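PDB 3R0V: Alpha/beta hydrolase fold protein from Sphaerobacter thermophilus, which probably acts as a hydrolase of the alpha/beta hydrolase fold and binds D-malate in a pocket of the crystal structure. Local coordinates for residues 25-30 against 76-81; 44-49 against 255-260; 80-85 against 108-113; 195-200 against 225-230. One frame throughout, in Å; residues are numbered along the deposited sequence.

Contact 1: residues 25-30 against 76-81; sequences PVVLVG and EDLAAI
V27 sets its CG1 methyl opposite the backbone N across CA–CB (chi1 175°), and this branch meets both L78 and I81. L78 also leads CG away from its own N, then bends CD1 back off the extended path (chi2 53°), which carries that single methyl onto the strand. V27 CG1 lies 3.8 Å from L78 CD1 and equally 3.8 Å from I81 CG2, seated between two residues one helical turn apart. I81 reaches the strand through its short CG2 branch while its longer CG1–CD1 arm leads off; a looser approach, 4.1 Å, joins I81 CG2 to V27 CG2. Two residues further along the strand, V29 presents its other branch, and V29 CG2 comes within 3.9 Å of L78 CD1, the two side chains nearly perpendicular. L78 CD1 thus serves both valines.

The segments run roughly antiparallel, at 152°, with axes 10.2 Å apart. Helix 71-84 is the returning helix of a beta-alpha-beta crossover from strand 51-52 to strand 89-94; strand 25-29 lies between those two in the sheet, so the helix passes over V27 and V29. Beyond this layer V29 packs on L100 and S101 of helix 96-106, and its side chain is about 8 Å from that of S96, a malate-binding residue. D77, on the same helix, pairs with R58 and S9.

Everything that touches is a buried methyl, so the helix is held here by shape and exclusion of water, with its charged groups bonded away from the strand.

Contact 2: residues 44-49 against 255-260; sequences ERLAPH and VLVEFF
H49 and V257 make the outer half of this contact: methyl CG2 of V257 stands over one face of the imidazole, 4.1 Å from the ring centroid and 27° off its normal, a CH-pi contact. The methyl leans to the ND1 side of the ring, with V257 CG2 at 3.7 Å from H49 ND1. That nitrogen is buried by the valine and has no hydrogen-bonding partner in the model. The same methyl also meets L46, with L46 CD2 at 4.1 Å from V257 CG2, so one valine branch fits between a ring and a leucine. Deeper in, L46 CD1 reaches L256 CD1 at 4.1 Å, each leucine meeting the other through a single methyl.

In the alpha/beta hydrolase fold this is where the first and last helices flanking the central sheet pack side by side: helix 40-46 meets helix 249-260 although more than 200 residues separate them. A short backbone bond, H49 N to L46 O at 2.8 Å, bends the chain after L46 and brings the imidazole round to the same partner helix. With CG beside the backbone N (chi1 -60°), the ring turns one face to V257.

Around this shell, L256 rests on A115 and M212 of the sheet, and V257 also packs on F50. R45 forms a salt bridge to D250, a second tie between the helices, and F260 stacks on F90 of strand 89-94.

Contact 3: residues 80-85 against 108-113; sequences AIIDAA and GLPITR
The shortest polar bond beside I82 lies within the partner segment: I111 N donates to L109 O at 2.7 Å, closing an inverse gamma turn centred on P110. This tight turn gathers L109, P110 and I111 round one isoleucine, I82, which makes the whole contact from the helix side. Its two branches divide the work. CG2 approaches the proline, with I82 CG2 at 3.9 Å from P110 O and at 4.1 Å from P110 CG, the methyl touching both backbone carbonyl and ring. The longer arm, held extended (chi2 167°), pushes its end further in: I82 CD1 lies 3.9 Å from I111 CG1, the two isoleucines crossing at about a right angle. A longer approach, 4.3 Å, joins I82 CD1 to L109 CD1.

The turn links the end of helix 96-106 to the start of strand 111-117, in the beta-alpha-beta crossover from strand 89-94 of the hydrolase sheet. Helix 71-84 belongs to the preceding crossover, and I82, near its C-terminal end, packs on the entry to strand 111-117. G108 closes helix 96-106 in a Schellman motif, its positive phi letting the chain reverse into the turn.

Further out, L109 and I111 both rest on A104 of helix 96-106, and I111 also packs on V91. Backbone bonds of P110 and T112 with A89 fix the turn beside strand 89-94.

Contact 4: residues 195-200 against 225-230; sequences NTIPTA and AQELAD
I197 faces L228 with their CA atoms 8.2 Å apart, its chain bending through an inverse gamma turn at P198 just ahead of helix 199-202; the bond that closes the turn, T199 N to I197 O, is weak. I197 projects toward helix 219-231 with its arm fully extended (chi2 174°), placing CD1 between two residues of that helix. On one side I197 CD1 meets L228 CD2 at 3.8 Å, and I197 CG2 adds a second touch to the same methyl, L228 CD2, at 4.0 Å. On the other, I197 CD1 lies 3.8 Å from E227 OE2. E227 is stretched from its backbone (chi1 178°), and its chain slides past I197 in the opposite direction, bringing the carboxylate alongside the isoleucine.

A water joins the polar groups at the edge of the contact. It donates to E227 OE2 at 2.7 Å and lies 2.8 Å from T199 OG1, spanning a gap in which T199 OG1 and E227 OE2, 4.3 Å apart, make no direct bond. E227 OE2 thus has a methyl beside it and accepts a hydrogen bond from the water, which would probably favour the charged carboxylate.

Around the pair, F202 touches both I197 and L228, while Y121 packs on I197 and P119 on L228. The side chain of L228 is about 12 Å from the bound malate.

Helix 219-231 is the crossover between parallel strands 209-213 and 235-239, and segment 195-200 brings the chain back toward the sheet from the run of helices between 134-143 and 185-192, which fits the cap inserted in many alpha/beta hydrolases.

In the fold
Contacts 1 and 3 share helix 71-84, meeting in A80 and I81 with centres only about 6 Å apart: contact 1 is wholly buried and made of methyls, while contact 3 extends the same packing to a partly exposed turn. Contact 2 works the other face of the sheet. Strand 25-29 joins it to contact 1, since V26 touches F260 and L28 touches L46, and it adds an imidazole to its aliphatic core. Contact 4 stands apart, its centre about 22 Å or more from the others, near the probable cap, and is the one where a water bridges polar groups. Along the chain, contacts 3 and 4 both lie inside the loop closed by contact 2.

Contact 1: residues 25-30 against 76-81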
loop_
_atom_site.group_PDB
_atom_site.type_symbol
_atom_site.label_atom_id
_atom_site.label_comp_id
_atom_site.label_asym_id
_atom_site.label_seq_id
_atom_site.Cartn_x
_atom_site.Cartn_y
_atom_site.Cartn_z
ATOM N N PRO A 25 -17.293 7.582 3.464
ATOM C CA PRO A 25 -16.485 6.375 3.314
ATOM C C PRO A 25 -15.001 6.613 3.067
ATOM O O PRO A 25 -14.604 7.527 2.333
ATOM C CB PRO A 25 -17.122 5.681 2.105
ATOM C CG PRO A 25 -17.754 6.788 1.320
ATOM C CD PRO A 25 -18.250 7.752 2.350
ATOM N N VAL A 26 -14.203 5.763 3.710
ATOM C CA VAL A 26 -12.758 5.692 3.522
ATOM C C VAL A 26 -12.379 4.239 3.228
ATOM O O VAL A 26 -12.790 3.348 3.970
ATOM C CB VAL A 26 -12.027 6.113 4.821
ATOM C CG1 VAL A 26 -10.535 5.830 4.728
ATOM C CG2 VAL A 26 -12.301 7.580 5.154
ATOM N N VAL A 27 -11.590 4.007 2.185
ATOM C CA VAL A 27 -11.070 2.685 1.871
ATOM C C VAL A 27 -9.582 2.666 2.186
ATOM O O VAL A 27 -8.833 3.559 1.776
ATOM C CB VAL A 27 -11.272 2.339 0.393
ATOM C CG1 VAL A 27 -10.597 0.995 0.060
ATOM C CG2 VAL A 27 -12.755 2.277 0.066
ATOM N N LEU A 28 -9.164 1.662 2.949
ATOM C CA LEU A 28 -7.749 1.495 3.286
ATOM C C LEU A 28 -7.154 0.469 2.333
ATOM O O LEU A 28 -7.715 -0.628 2.164
ATOM C CB LEU A 28 -7.586 1.016 4.730
ATOM C CG LEU A 28 -8.287 1.844 5.813
ATOM C CD1 LEU A 28 -7.925 1.356 7.217
ATOM C CD2 LEU A 28 -7.963 3.304 5.694
ATOM N N VAL A 29 -6.042 0.821 1.689
ATOM C CA VAL A 29 -5.387 -0.075 0.743
ATOM C C VAL A 29 -4.023 -0.478 1.296
ATOM O O VAL A 29 -3.143 0.365 1.482
ATOM C CB VAL A 29 -5.178 0.601 -0.637
ATOM C CG1 VAL A 29 -4.545 -0.388 -1.611
ATOM C CG2 VAL A 29 -6.499 1.136 -1.199
ATOM N N GLY A 30 -3.839 -1.769 1.548
ATOM C CA GLY A 30 -2.605 -2.234 2.155
ATOM C C GLY A 30 -1.485 -2.463 1.160
ATOM O O GLY A 30 -1.712 -2.569 -0.039
ATOM N N GLU A 76 -9.190 -2.954 -10.632
ATOM C CA GLU A 76 -10.580 -3.388 -10.676
ATOM C C GLU A 76 -11.052 -3.881 -9.306
ATOM O O GLU A 76 -12.213 -3.663 -8.926
ATOM C CB GLU A 76 -10.757 -4.462 -11.750
ATOM C CG GLU A 76 -10.567 -3.908 -13.161
ATOM C CD GLU A 76 -10.324 -4.981 -14.220
ATOM O OE1 GLU A 76 -10.402 -6.190 -13.915
ATOM O OE2 GLU A 76 -10.055 -4.599 -15.376
ATOM N N ASP A 77 -10.166 -4.531 -8.552
ATOM C CA ASP A 77 -10.529 -4.947 -7.195
ATOM C C ASP A 77 -10.870 -3.719 -6.347
ATOM O O ASP A 77 -11.880 -3.693 -5.640
ATOM C CB ASP A 77 -9.404 -5.737 -6.507
ATOM C CG ASP A 77 -9.074 -7.056 -7.201
ATOM O OD1 ASP A 77 -9.926 -7.615 -7.914
ATOM O OD2 ASP A 77 -7.941 -7.544 -7.006
ATOM N N LEU A 78 -10.006 -2.714 -6.400
ATOM C CA LEU A 78 -10.237 -1.494 -5.644
ATOM C C LEU A 78 -11.525 -0.815 -6.120
ATOM O O LEU A 78 -12.308 -0.318 -5.304
ATOM C CB LEU A 78 -9.027 -0.571 -5.759
ATOM C CG LEU A 78 -9.149 0.786 -5.059
ATOM C CD1 LEU A 78 -9.544 0.616 -3.591
ATOM C CD2 LEU A 78 -7.827 1.558 -5.184
ATOM N N ALA A 79 -11.783 -0.822 -7.425
ATOM C CA ALA A 79 -13.046 -0.272 -7.931
ATOM C C ALA A 79 -14.267 -0.978 -7.323
ATOM O O ALA A 79 -15.254 -0.329 -6.952
ATOM C CB ALA A 79 -13.080 -0.344 -9.449
ATOM N N ALA A 80 -14.197 -2.301 -7.193
ATOM C CA ALA A 80 -15.292 -3.061 -6.598
ATOM C C ALA A 80 -15.479 -2.703 -5.134
ATOM O O ALA A 80 -16.605 -2.626 -4.641
ATOM C CB ALA A 80 -15.041 -4.566 -6.759
ATOM N N ILE A 81 -14.378 -2.487 -4.430
ATOM C CA ILE A 81 -14.443 -2.113 -3.021
ATOM C C ILE A 81 -14.986 -0.684 -2.836
ATOM O O ILE A 81 -15.756 -0.421 -1.908
ATOM C CB ILE A 81 -13.053 -2.291 -2.349
ATOM C CG1 ILE A 81 -12.700 -3.791 -2.320
ATOM C CG2 ILE A 81 -13.034 -1.675 -0.956
ATOM C CD1 ILE A 81 -13.656 -4.638 -1.518
#

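Contact 2: residues 44-49 against 255-260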
loop_
_atom_site.group_PDB
_atom_site.type_symbol
_atom_site.label_atom_id
_atom_site.label_comp_id
_atom_site.label_asym_id
_atom_site.label_seq_id
_atom_site.Cartn_x
_atom_site.Cartn_y
_atom_site.Cartn_z
ATOM N N GLU A 44 -10.147 1.287 13.392
ATOM C CA GLU A 44 -10.865 1.477 14.642
ATOM C C GLU A 44 -10.724 2.907 15.170
ATOM O O GLU A 44 -11.658 3.460 15.752
ATOM C CB GLU A 44 -10.412 0.443 15.680
ATOM C CG GLU A 44 -11.072 0.612 17.036
ATOM C CD GLU A 44 -10.731 -0.509 18.002
ATOM O OE1 GLU A 44 -10.929 -0.316 19.222
ATOM O OE2 GLU A 44 -10.269 -1.576 17.541
ATOM N N ARG A 45 -9.558 3.519 14.957
ATOM C CA ARG A 45 -9.389 4.930 15.314
ATOM C C ARG A 45 -10.153 5.892 14.400
ATOM O O ARG A 45 -10.535 6.981 14.830
ATOM C CB ARG A 45 -7.907 5.336 15.365
ATOM C CG ARG A 45 -7.096 4.621 16.433
ATOM C CD ARG A 45 -7.725 4.759 17.805
ATOM N NE ARG A 45 -6.674 4.753 18.820
ATOM C CZ ARG A 45 -6.776 4.182 20.014
ATOM N NH1 ARG A 45 -7.883 3.552 20.375
ATOM N NH2 ARG A 45 -5.746 4.245 20.841
ATOM N N LEU A 46 -10.373 5.486 13.147
ATOM C CA LEU A 46 -11.078 6.320 12.176
ATOM C C LEU A 46 -12.595 6.147 12.249
ATOM O O LEU A 46 -13.351 7.027 11.839
ATOM C CB LEU A 46 -10.601 5.994 10.758
ATOM C CG LEU A 46 -9.143 6.325 10.442
ATOM C CD1 LEU A 46 -8.797 5.824 9.052
ATOM C CD2 LEU A 46 -8.874 7.830 10.545
ATOM N N ALA A 47 -13.041 5.019 12.785
ATOM C CA ALA A 47 -14.454 4.657 12.743
ATOM C C ALA A 47 -15.433 5.666 13.373
ATOM O O ALA A 47 -16.573 5.767 12.929
ATOM C CB ALA A 47 -14.652 3.264 13.325
ATOM N N PRO A 48 -14.999 6.406 14.410
ATOM C CA PRO A 48 -15.876 7.448 14.961
ATOM C C PRO A 48 -16.170 8.565 13.958
ATOM O O PRO A 48 -17.158 9.282 14.127
ATOM C CB PRO A 48 -15.062 8.000 16.138
ATOM C CG PRO A 48 -14.216 6.851 16.563
ATOM C CD PRO A 48 -13.827 6.170 15.272
ATOM N N HIS A 49 -15.332 8.700 12.932
ATOM C CA HIS A 49 -15.434 9.798 11.973
ATOM C C HIS A 49 -15.871 9.370 10.576
ATOM O O HIS A 49 -16.510 10.148 9.854
ATOM C CB HIS A 49 -14.089 10.519 11.871
ATOM C CG HIS A 49 -13.618 11.100 13.168
ATOM N ND1 HIS A 49 -12.690 10.476 13.974
ATOM C CD2 HIS A 49 -13.966 12.242 13.807
ATOM C CE1 HIS A 49 -12.480 11.213 15.050
ATOM N NE2 HIS A 49 -13.242 12.289 14.973
ATOM N N VAL A 255 -4.121 13.162 11.545
ATOM C CA VAL A 255 -3.744 13.793 10.281
ATOM C C VAL A 255 -4.749 13.451 9.174
ATOM O O VAL A 255 -5.154 14.314 8.386
ATOM C CB VAL A 255 -2.324 13.381 9.854
ATOM C CG1 VAL A 255 -1.963 13.978 8.513
ATOM C CG2 VAL A 255 -1.301 13.802 10.917
ATOM N N LEU A 256 -5.153 12.188 9.117
ATOM C CA LEU A 256 -6.173 11.772 8.164
ATOM C C LEU A 256 -7.514 12.423 8.439
ATOM O O LEU A 256 -8.203 12.832 7.510
ATOM C CB LEU A 256 -6.343 10.255 8.172
ATOM C CG LEU A 256 -5.191 9.445 7.599
ATOM C CD1 LEU A 256 -5.570 7.977 7.635
ATOM C CD2 LEU A 256 -4.866 9.868 6.167
ATOM N N VAL A 257 -7.900 12.506 9.708
ATOM C CA VAL A 257 -9.177 13.126 10.039
ATOM C C VAL A 257 -9.194 14.572 9.567
ATOM O O VAL A 257 -10.159 15.009 8.955
ATOM C CB VAL A 257 -9.477 13.063 11.544
ATOM C CG1 VAL A 257 -10.666 13.957 11.891
ATOM C CG2 VAL A 257 -9.735 11.626 11.974
ATOM N N GLU A 258 -8.114 15.302 9.838
ATOM C CA GLU A 258 -8.018 16.700 9.422
ATOM C C GLU A 258 -8.074 16.830 7.904
ATOM O O GLU A 258 -8.790 17.679 7.364
ATOM C CB GLU A 258 -6.721 17.315 9.952
ATOM C CG GLU A 258 -6.665 18.840 9.893
ATOM C CD GLU A 258 -6.401 19.388 8.500
ATOM O OE1 GLU A 258 -5.669 18.738 7.721
ATOM O OE2 GLU A 258 -6.922 20.482 8.188
ATOM N N PHE A 259 -7.318 15.989 7.204
ATOM C CA PHE A 259 -7.229 16.093 5.750
ATOM C C PHE A 259 -8.533 15.700 5.053
ATOM O O PHE A 259 -8.939 16.325 4.071
ATOM C CB PHE A 259 -6.067 15.229 5.244
ATOM C CG PHE A 259 -6.056 15.041 3.757
ATOM C CD1 PHE A 259 -5.744 16.091 2.908
ATOM C CD2 PHE A 259 -6.335 13.795 3.213
ATOM C CE1 PHE A 259 -5.734 15.895 1.527
ATOM C CE2 PHE A 259 -6.324 13.598 1.848
ATOM C CZ PHE A 259 -6.032 14.653 1.007
ATOM N N PHE A 260 -9.201 14.677 5.569
ATOM C CA PHE A 260 -10.414 14.166 4.935
ATOM C C PHE A 260 -11.650 15.019 5.239
ATOM O O PHE A 260 -12.603 15.027 4.463
ATOM C CB PHE A 260 -10.666 12.711 5.351
ATOM C CG PHE A 260 -9.786 11.700 4.646
ATOM C CD1 PHE A 260 -9.274 11.942 3.378
ATOM C CD2 PHE A 260 -9.488 10.491 5.253
ATOM C CE1 PHE A 260 -8.484 10.991 2.735
ATOM C CE2 PHE A 260 -8.696 9.551 4.613
ATOM C CZ PHE A 260 -8.198 9.802 3.357
#

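Contact 3: residues 80-85 against 108-113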
loop_
_atom_site.group_PDB
_atom_site.type_symbol
_atom_site.label_atom_id
_atom_site.label_comp_id
_atom_site.label_asym_id
_atom_site.label_seq_id
_atom_site.Cartn_x
_atom_site.Cartn_y
_atom_site.Cartn_z
ATOM N N ALA A 80 -14.197 -2.301 -7.193
ATOM C CA ALA A 80 -15.292 -3.061 -6.598
ATOM C C ALA A 80 -15.479 -2.703 -5.134
ATOM O O ALA A 80 -16.605 -2.626 -4.641
ATOM C CB ALA A 80 -15.041 -4.566 -6.759
ATOM N N ILE A 81 -14.378 -2.487 -4.430
ATOM C CA ILE A 81 -14.443 -2.113 -3.021
ATOM C C ILE A 81 -14.986 -0.684 -2.836
ATOM O O ILE A 81 -15.756 -0.421 -1.908
ATOM C CB ILE A 81 -13.053 -2.291 -2.349
ATOM C CG1 ILE A 81 -12.700 -3.791 -2.320
ATOM C CG2 ILE A 81 -13.034 -1.675 -0.956
ATOM C CD1 ILE A 81 -13.656 -4.638 -1.518
ATOM N N ILE A 82 -14.571 0.243 -3.698
ATOM C CA ILE A 82 -15.137 1.587 -3.656
ATOM C C ILE A 82 -16.651 1.515 -3.927
ATOM O O ILE A 82 -17.420 2.255 -3.316
ATOM C CB ILE A 82 -14.402 2.549 -4.612
ATOM C CG1 ILE A 82 -12.974 2.779 -4.114
ATOM C CG2 ILE A 82 -15.132 3.913 -4.695
ATOM C CD1 ILE A 82 -12.094 3.450 -5.124
ATOM N N ASP A 83 -17.082 0.625 -4.817
ATOM C CA ASP A 83 -18.520 0.397 -5.009
ATOM C C ASP A 83 -19.182 -0.118 -3.735
ATOM O O ASP A 83 -20.263 0.354 -3.364
ATOM C CB ASP A 83 -18.794 -0.519 -6.200
ATOM C CG ASP A 83 -18.832 0.234 -7.512
ATOM O OD1 ASP A 83 -19.233 1.424 -7.510
ATOM O OD2 ASP A 83 -18.451 -0.355 -8.543
ATOM N N ALA A 84 -18.540 -1.072 -3.058
ATOM C CA ALA A 84 -19.047 -1.559 -1.782
ATOM C C ALA A 84 -19.164 -0.423 -0.765
ATOM O O ALA A 84 -20.051 -0.434 0.090
ATOM C CB ALA A 84 -18.150 -2.676 -1.242
ATOM N N ALA A 85 -18.262 0.550 -0.860
ATOM C CA ALA A 85 -18.274 1.712 0.024
ATOM C C ALA A 85 -19.354 2.732 -0.335
ATOM O O ALA A 85 -19.560 3.709 0.405
ATOM C CB ALA A 85 -16.911 2.383 0.011
ATOM N N GLY A 108 -8.689 7.042 -13.213
ATOM C CA GLY A 108 -10.033 7.591 -13.188
ATOM C C GLY A 108 -11.032 6.965 -12.228
ATOM O O GLY A 108 -12.230 7.212 -12.355
ATOM N N LEU A 109 -10.579 6.155 -11.274
ATOM C CA LEU A 109 -11.526 5.646 -10.278
ATOM C C LEU A 109 -12.103 6.791 -9.449
ATOM O O LEU A 109 -11.451 7.830 -9.278
ATOM C CB LEU A 109 -10.881 4.623 -9.344
ATOM C CG LEU A 109 -10.499 3.256 -9.925
ATOM C CD1 LEU A 109 -10.301 2.252 -8.804
ATOM C CD2 LEU A 109 -11.530 2.746 -10.904
ATOM N N PRO A 110 -13.322 6.596 -8.911
ATOM C CA PRO A 110 -13.980 7.655 -8.132
ATOM C C PRO A 110 -13.429 7.780 -6.716
ATOM O O PRO A 110 -14.094 7.481 -5.716
ATOM C CB PRO A 110 -15.454 7.230 -8.144
ATOM C CG PRO A 110 -15.420 5.751 -8.307
ATOM C CD PRO A 110 -14.221 5.461 -9.185
ATOM N N ILE A 111 -12.174 8.214 -6.658
ATOM C CA ILE A 111 -11.482 8.537 -5.416
ATOM C C ILE A 111 -11.582 10.050 -5.231
ATOM O O ILE A 111 -11.118 10.821 -6.085
ATOM C CB ILE A 111 -9.999 8.097 -5.499
ATOM C CG1 ILE A 111 -9.924 6.579 -5.721
ATOM C CG2 ILE A 111 -9.245 8.478 -4.237
ATOM C CD1 ILE A 111 -8.524 6.031 -5.972
ATOM N N THR A 112 -12.198 10.479 -4.131
ATOM C CA THR A 112 -12.495 11.897 -3.974
ATOM C C THR A 112 -11.392 12.673 -3.246
ATOM O O THR A 112 -11.186 13.851 -3.524
ATOM C CB THR A 112 -13.843 12.109 -3.294
ATOM O OG1 THR A 112 -13.872 11.373 -2.068
ATOM C CG2 THR A 112 -14.971 11.610 -4.195
ATOM N N ARG A 113 -10.689 12.008 -2.327
ATOM C CA ARG A 113 -9.509 12.550 -1.649
ATOM C C ARG A 113 -8.546 11.386 -1.471
ATOM O O ARG A 113 -8.981 10.275 -1.209
ATOM C CB ARG A 113 -9.868 13.122 -0.276
ATOM C CG ARG A 113 -10.866 14.277 -0.317
ATOM C CD ARG A 113 -11.102 14.861 1.071
ATOM N NE ARG A 113 -11.936 16.059 1.010
ATOM C CZ ARG A 113 -11.465 17.298 1.107
ATOM N NH1 ARG A 113 -10.167 17.502 1.291
ATOM N NH2 ARG A 113 -12.294 18.332 1.030
#

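Contact 4: residues 195-200 against 225-230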
loop_
_atom_site.group_PDB
_atom_site.type_symbol
_atom_site.label_atom_id
_atom_site.label_comp_id
_atom_site.label_asym_id
_atom_site.label_seq_id
_atom_site.Cartn_x
_atom_site.Cartn_y
_atom_site.Cartn_z
ATOM N N ASN A 195 10.132 1.075 -9.872
ATOM C CA ASN A 195 10.148 2.097 -8.828
ATOM C C ASN A 195 10.269 3.523 -9.319
ATOM O O ASN A 195 10.310 4.441 -8.517
ATOM C CB ASN A 195 11.219 1.823 -7.774
ATOM C CG ASN A 195 11.041 0.484 -7.109
ATOM O OD1 ASN A 195 9.917 0.035 -6.870
ATOM N ND2 ASN A 195 12.150 -0.173 -6.820
ATOM N N THR A 196 10.318 3.721 -10.626
ATOM C CA THR A 196 10.300 5.083 -11.123
ATOM C C THR A 196 8.872 5.642 -11.135
ATOM O O THR A 196 7.892 4.912 -11.363
ATOM C CB THR A 196 11.004 5.222 -12.495
ATOM O OG1 THR A 196 10.296 4.473 -13.478
ATOM C CG2 THR A 196 12.440 4.711 -12.414
ATOM N N ILE A 197 8.750 6.933 -10.859
ATOM C CA ILE A 197 7.430 7.555 -10.825
ATOM C C ILE A 197 6.892 7.816 -12.232
ATOM O O ILE A 197 7.583 8.404 -13.057
ATOM C CB ILE A 197 7.467 8.893 -10.072
ATOM C CG1 ILE A 197 7.928 8.681 -8.629
ATOM C CG2 ILE A 197 6.085 9.564 -10.123
ATOM C CD1 ILE A 197 8.128 9.957 -7.872
ATOM N N PRO A 198 5.652 7.376 -12.511
ATOM C CA PRO A 198 5.017 7.764 -13.780
ATOM C C PRO A 198 4.516 9.202 -13.696
ATOM O O PRO A 198 3.328 9.474 -13.517
ATOM C CB PRO A 198 3.856 6.770 -13.921
ATOM C CG PRO A 198 3.537 6.350 -12.529
ATOM C CD PRO A 198 4.821 6.445 -11.726
ATOM N N THR A 199 5.461 10.126 -13.800
ATOM C CA THR A 199 5.215 11.540 -13.572
ATOM C C THR A 199 4.069 12.119 -14.392
ATOM O O THR A 199 3.219 12.836 -13.850
ATOM C CB THR A 199 6.486 12.346 -13.853
ATOM O OG1 THR A 199 7.498 11.948 -12.926
ATOM C CG2 THR A 199 6.221 13.843 -13.728
ATOM N N ALA A 200 4.049 11.813 -15.688
ATOM C CA ALA A 200 3.009 12.318 -16.580
ATOM C C ALA A 200 1.629 11.952 -16.052
ATOM O O ALA A 200 0.729 12.798 -15.995
ATOM C CB ALA A 200 3.199 11.773 -17.979
ATOM N N ALA A 225 8.722 11.299 -1.372
ATOM C CA ALA A 225 7.537 11.975 -0.872
ATOM C C ALA A 225 7.518 13.433 -1.311
ATOM O O ALA A 225 6.497 13.953 -1.777
ATOM C CB ALA A 225 7.453 11.858 0.641
ATOM N N GLN A 226 8.660 14.095 -1.185
ATOM C CA GLN A 226 8.778 15.487 -1.593
ATOM C C GLN A 226 8.451 15.632 -3.071
ATOM O O GLN A 226 7.750 16.554 -3.487
ATOM C CB GLN A 226 10.198 16.000 -1.320
ATOM C CG GLN A 226 10.326 17.529 -1.395
ATOM C CD GLN A 226 10.549 18.061 -2.808
ATOM O OE1 GLN A 226 10.283 19.235 -3.081
ATOM N NE2 GLN A 226 11.055 17.211 -3.705
ATOM N N GLU A 227 8.990 14.728 -3.880
ATOM C CA GLU A 227 8.790 14.839 -5.317
ATOM C C GLU A 227 7.326 14.587 -5.676
ATOM O O GLU A 227 6.763 15.302 -6.494
ATOM C CB GLU A 227 9.685 13.894 -6.110
ATOM C CG GLU A 227 9.412 14.009 -7.615
ATOM C CD GLU A 227 10.452 13.319 -8.493
ATOM O OE1 GLU A 227 11.660 13.370 -8.168
ATOM O OE2 GLU A 227 10.051 12.735 -9.526
ATOM N N LEU A 228 6.707 13.577 -5.073
ATOM C CA LEU A 228 5.298 13.300 -5.363
ATOM C C LEU A 228 4.425 14.489 -4.981
ATOM O O LEU A 228 3.491 14.839 -5.711
ATOM C CB LEU A 228 4.816 12.061 -4.621
ATOM C CG LEU A 228 5.302 10.743 -5.216
ATOM C CD1 LEU A 228 5.043 9.588 -4.266
ATOM C CD2 LEU A 228 4.618 10.491 -6.548
ATOM N N ALA A 229 4.713 15.111 -3.843
ATOM C CA ALA A 229 3.892 16.235 -3.385
ATOM C C ALA A 229 4.098 17.479 -4.238
ATOM O O ALA A 229 3.305 18.421 -4.167
ATOM C CB ALA A 229 4.162 16.534 -1.915
ATOM N N ASP A 230 5.152 17.479 -5.047
ATOM C CA ASP A 230 5.386 18.563 -5.994
ATOM C C ASP A 230 4.738 18.238 -7.348
ATOM O O ASP A 230 4.147 19.107 -8.000
ATOM C CB ASP A 230 6.894 18.808 -6.148
ATOM C CG ASP A 230 7.211 20.029 -6.996
ATOM O OD1 ASP A 230 7.030 21.162 -6.504
ATOM O OD2 ASP A 230 7.656 19.857 -8.149
HETATM O O HOH W 1 7.429 12.961 -10.298
#